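Local atomic coordinates of oxidized polyvinyl alcohol hydrolase (Sphingopyxis, PDB entry 3WLA), a protein that hydrolyses beta-diketones such as 4,6-nonanedione and carries out the second step of polyvinyl alcohol degradation, cleaving the oxidized polymer. Residues 260-263 / 264-268; 329-332 / 333-336. All coordinates share one frame; numbering follows the deposited sequence.

Interaction 1: residues 260-263 / 264-268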
loop_
_atom_site.group_PDB
_atom_site.type_symbol
_atom_site.label_atom_id
_atom_site.label_comp_id
_atom_site.label_asym_id
_atom_site.label_seq_id
_atom_site.Cartn_x
_atom_site.Cartn_y
_atom_site.Cartn_z
ATOM N N THR A 260 12.748 -6.461 -1.698
ATOM C CA THR A 260 11.594 -6.109 -0.897
ATOM C C THR A 260 10.308 -6.728 -1.362
ATOM O O THR A 260 9.465 -7.045 -0.521
ATOM C CB THR A 260 11.352 -4.582 -0.805
ATOM O OG1 THR A 260 10.907 -4.107 -2.073
ATOM C CG2 THR A 260 12.610 -3.888 -0.404
ATOM N N THR A 261 10.111 -6.881 -2.662
ATOM C CA THR A 261 8.853 -7.508 -3.102
ATOM C C THR A 261 9.010 -9.039 -2.980
ATOM O O THR A 261 8.017 -9.780 -2.888
ATOM C CB THR A 261 8.478 -7.102 -4.517
ATOM O OG1 THR A 261 9.569 -7.408 -5.401
ATOM C CG2 THR A 261 8.207 -5.566 -4.578
ATOM N N GLN A 262 10.260 -9.516 -2.939
ATOM C CA GLN A 262 10.437 -10.957 -2.736
ATOM C C GLN A 262 10.050 -11.253 -1.273
ATOM O O GLN A 262 9.251 -12.150 -0.993
ATOM C CB GLN A 262 11.893 -11.395 -2.935
ATOM C CG GLN A 262 12.041 -12.911 -2.623
ATOM C CD GLN A 262 11.449 -13.705 -3.729
ATOM O OE1 GLN A 262 11.924 -13.634 -4.870
ATOM N NE2 GLN A 262 10.384 -14.447 -3.439
ATOM N N ALA A 263 10.629 -10.487 -0.354
ATOM C CA ALA A 263 10.378 -10.679 1.052
ATOM C C ALA A 263 8.889 -10.553 1.366
ATOM O O ALA A 263 8.341 -11.373 2.082
ATOM C CB ALA A 263 11.159 -9.692 1.847
ATOM N N SER A 264 8.227 -9.515 0.847
ATOM C CA SER A 264 6.818 -9.390 1.116
ATOM C C SER A 264 6.073 -10.564 0.513
ATOM O O SER A 264 5.197 -11.122 1.182
ATOM C CB SER A 264 6.247 -8.046 0.572
ATOM O OG SER A 264 6.236 -8.032 -0.851
ATOM N N SER A 265 6.406 -10.977 -0.719
ATOM C CA SER A 265 5.659 -12.073 -1.319
ATOM C C SER A 265 5.812 -13.364 -0.483
ATOM O O SER A 265 4.864 -14.142 -0.359
ATOM C CB SER A 265 6.061 -12.335 -2.788
ATOM O OG SER A 265 7.298 -13.034 -2.931
ATOM N N ASN A 266 6.998 -13.578 0.073
ATOM C CA ASN A 266 7.285 -14.766 0.869
ATOM C C ASN A 266 6.397 -14.826 2.117
ATOM O O ASN A 266 5.792 -15.877 2.431
ATOM C CB ASN A 266 8.744 -14.767 1.306
ATOM C CG ASN A 266 9.712 -15.097 0.163
ATOM O OD1 ASN A 266 9.320 -15.499 -0.945
ATOM N ND2 ASN A 266 10.996 -14.960 0.459
ATOM N N TYR A 267 6.339 -13.715 2.826
ATOM C CA TYR A 267 5.533 -13.622 4.029
ATOM C C TYR A 267 4.025 -13.846 3.799
ATOM O O TYR A 267 3.407 -14.703 4.454
ATOM C CB TYR A 267 5.722 -12.253 4.689
ATOM C CG TYR A 267 4.790 -12.076 5.840
ATOM C CD1 TYR A 267 5.097 -12.610 7.093
ATOM C CD2 TYR A 267 3.545 -11.460 5.667
ATOM C CE1 TYR A 267 4.175 -12.541 8.169
ATOM C CE2 TYR A 267 2.599 -11.382 6.728
ATOM C CZ TYR A 267 2.923 -11.924 7.978
ATOM O OH TYR A 267 2.012 -11.833 9.016
ATOM N N PHE A 268 3.422 -13.062 2.894
ATOM C CA PHE A 268 1.998 -13.198 2.610
ATOM C C PHE A 268 1.644 -14.580 2.011
ATOM O O PHE A 268 0.544 -15.126 2.222
ATOM C CB PHE A 268 1.562 -12.104 1.648
ATOM C CG PHE A 268 1.514 -10.749 2.268
ATOM C CD1 PHE A 268 0.683 -10.498 3.353
ATOM C CD2 PHE A 268 2.266 -9.702 1.727
ATOM C CE1 PHE A 268 0.569 -9.234 3.900
ATOM C CE2 PHE A 268 2.166 -8.407 2.275
ATOM C CZ PHE A 268 1.310 -8.173 3.363
#
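The side chain of Gln262 sets out with CG anti to the backbone N (chi1 177°) and bends at chi2 (74°), which turns its amide along the helix toward Asn266 one turn on. There Gln262 NE2 donates to Asn266 OD1 at 2.9 Å, with the acceptor close to the glutamine amide plane but the donor well above the plane of the asparagine carbonyl; the two amide planes stand 35° apart. Asn266 OD1 also accepts from Arg330 NE, and Asn266 ND2 reaches Pro212 O and Lys214 O. Replacing Asn266 by a leucine removes the acceptor shared by Gln262 NE2 and Arg330 NE and the donor to both carbonyls, which would probably leave all four without that mate. In the backbone, Gln262 O is gripped twice: by Asn266 N at 2.9 Å, almost in line with the carbonyl, and by Ser265 OG, also at 2.9 Å. Ser265 OG accepts in turn from Phe331 N, so its hydroxyl joins helix to loop. Ser264 N to Thr260 O, 3.1 Å, and Tyr267 N to Ala263 O, 3.2 Å, continue the i to i+4 ladder characteristic of an alpha-helix, here a buried part of helix 257-269 that packs through Thr261, Ser264 and Phe268 against strand 232-238 of the alpha/beta-hydrolase sheet.

Interaction 2: residues 329-332 / 333-336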
loop_
_atom_site.group_PDB
_atom_site.type_symbol
_atom_site.label_atom_id
_atom_site.label_comp_id
_atom_site.label_asym_id
_atom_site.label_seq_id
_atom_site.Cartn_x
_atom_site.Cartn_y
_atom_site.Cartn_z
ATOM N N GLY A 329 1.070 -17.000 -5.163
ATOM C CA GLY A 329 2.233 -17.355 -4.362
ATOM C C GLY A 329 3.414 -16.369 -4.349
ATOM O O GLY A 329 3.233 -15.181 -4.703
ATOM N N ARG A 330 4.611 -16.843 -3.973
ATOM C CA ARG A 330 5.783 -15.967 -3.914
ATOM C C ARG A 330 6.437 -15.749 -5.269
ATOM O O ARG A 330 6.194 -16.490 -6.232
ATOM C CB ARG A 330 6.823 -16.536 -2.952
ATOM C CG ARG A 330 7.399 -17.895 -3.411
ATOM C CD ARG A 330 8.475 -18.462 -2.467
ATOM N NE ARG A 330 9.754 -17.772 -2.582
ATOM C CZ ARG A 330 10.660 -17.976 -3.536
ATOM N NH1 ARG A 330 10.431 -18.883 -4.487
ATOM N NH2 ARG A 330 11.812 -17.271 -3.529
ATOM N N PHE A 331 7.246 -14.702 -5.380
ATOM C CA PHE A 331 7.931 -14.500 -6.651
ATOM C C PHE A 331 8.970 -15.640 -6.876
ATOM O O PHE A 331 9.666 -16.040 -5.951
ATOM C CB PHE A 331 8.677 -13.155 -6.664
ATOM C CG PHE A 331 7.773 -11.968 -6.872
ATOM C CD1 PHE A 331 7.280 -11.666 -8.114
ATOM C CD2 PHE A 331 7.415 -11.152 -5.792
ATOM C CE1 PHE A 331 6.433 -10.549 -8.301
ATOM C CE2 PHE A 331 6.581 -10.049 -5.952
ATOM C CZ PHE A 331 6.080 -9.735 -7.217
ATOM N N THR A 332 9.063 -16.125 -8.109
ATOM C CA THR A 332 10.053 -17.148 -8.455
ATOM C C THR A 332 10.974 -16.531 -9.504
ATOM O O THR A 332 12.037 -17.092 -9.824
ATOM C CB THR A 332 9.398 -18.421 -9.025
ATOM O OG1 THR A 332 8.689 -18.104 -10.225
ATOM C CG2 THR A 332 8.421 -19.008 -8.008
ATOM N N ASP A 333 10.611 -15.328 -9.982
ATOM C CA ASP A 333 11.437 -14.659 -10.985
ATOM C C ASP A 333 12.444 -13.587 -10.526
ATOM O O ASP A 333 13.078 -12.942 -11.370
ATOM C CB ASP A 333 10.558 -14.085 -12.078
ATOM C CG ASP A 333 9.808 -12.789 -11.628
ATOM O OD1 ASP A 333 9.888 -12.441 -10.426
ATOM O OD2 ASP A 333 9.140 -12.178 -12.494
ATOM N N HIS A 334 12.616 -13.383 -9.221
ATOM C CA HIS A 334 13.561 -12.389 -8.720
ATOM C C HIS A 334 14.998 -12.922 -8.545
ATOM O O HIS A 334 15.977 -12.203 -8.832
ATOM C CB HIS A 334 13.079 -11.819 -7.383
ATOM C CG HIS A 334 11.872 -10.921 -7.491
ATOM N ND1 HIS A 334 10.928 -11.058 -8.483
ATOM C CD2 HIS A 334 11.468 -9.875 -6.729
ATOM C CE1 HIS A 334 9.991 -10.132 -8.334
ATOM N NE2 HIS A 334 10.295 -9.405 -7.274
ATOM N N TYR A 335 15.127 -14.162 -8.047
ATOM C CA TYR A 335 16.452 -14.767 -7.846
ATOM C C TYR A 335 16.636 -16.136 -8.559
ATOM O O TYR A 335 15.664 -16.858 -8.844
ATOM C CB TYR A 335 16.735 -14.904 -6.353
ATOM C CG TYR A 335 16.690 -13.571 -5.613
ATOM C CD1 TYR A 335 17.851 -12.796 -5.447
ATOM C CD2 TYR A 335 15.484 -13.073 -5.099
ATOM C CE1 TYR A 335 17.827 -11.550 -4.781
ATOM C CE2 TYR A 335 15.458 -11.821 -4.433
ATOM C CZ TYR A 335 16.634 -11.077 -4.282
ATOM O OH TYR A 335 16.613 -9.866 -3.638
ATOM N N LYS A 336 17.889 -16.426 -8.908
ATOM C CA LYS A 336 18.276 -17.701 -9.533
ATOM C C LYS A 336 19.349 -18.297 -8.592
ATOM O O LYS A 336 19.853 -17.558 -7.681
ATOM C CB LYS A 336 18.895 -17.499 -10.921
ATOM C CG LYS A 336 18.092 -16.598 -11.850
ATOM C CD LYS A 336 18.845 -16.278 -13.192
ATOM C CE LYS A 336 18.974 -17.511 -14.127
ATOM N NZ LYS A 336 19.607 -17.216 -15.464
ATOM O OXT LYS A 336 19.693 -19.494 -8.785
HETATM O O HOH W 1 13.609 -17.868 -6.338
HETATM O O HOH W 2 12.607 -15.199 -6.875
#
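Phe331 and Asp333 lie side by side and point the same way, and both engage His334. With CG between the backbone N and the carbonyl carbon (chi1 75°), the carboxylate of Asp333 runs alongside the phenyl ring, the two planes almost parallel, and Asp333 OD1 comes 3.6 Å from Phe331 CD1.

Phe331 meets the histidine in an offset stack whose ring centroids lie 4.1 Å apart, the planes inclined by 29°. The imidazole lies over one face of the phenyl ring, displaced toward its rim. The methylene takes part as well: Phe331 CB sits 3.8 Å from the centroid of the His334 ring, a CH-pi contact over the face. A water bridges the backbone of this segment, accepting from Tyr335 N at 3.0 Å and donating weakly to Phe331 O at 3.2 Å.

Asp333 holds the same imidazole at its edge. Asp333 OD1 accepts from His334 ND1 at 2.6 Å and lies in the ring plane, although the N-H...O angle of 140° is bent. Asp333 OD2 is held by Ser280 OG, while Trp238 meets the histidine ring and His334 NE2 bonds to Thr261 OG1 of helix 257-269. Bonds at both nitrogens thus fix the rotation of the imidazole against the phenyl face, and the carboxylate at ND1 would tend to stabilise a protonated, positively charged His334.

Overall arrangement
The centres of interactions 1 and 2 are about 10 Å apart, and the loop of 329-336 lies against helix 257-269 through direct polar contacts. Thr261 OG1 and His334 NE2, 2.8 Å apart, make a probable hydrogen bond; so do Asn266 OD1 and Arg330 NE, also at 2.8 Å. Between them, Gln262 NE2 also bonds to Phe331 O. Ser265 of interaction 1 is assigned to the charge relay by similarity, and the side chains of Ser265 and Phe331 come within about 3 Å at their nearest atoms. The charge-relay geometry itself is consistent with Ser162, His285 and Asp243: Ser162 is about 9 Å from Thr260, between side chains, and Thr261 and His334 lie near that site without touching it.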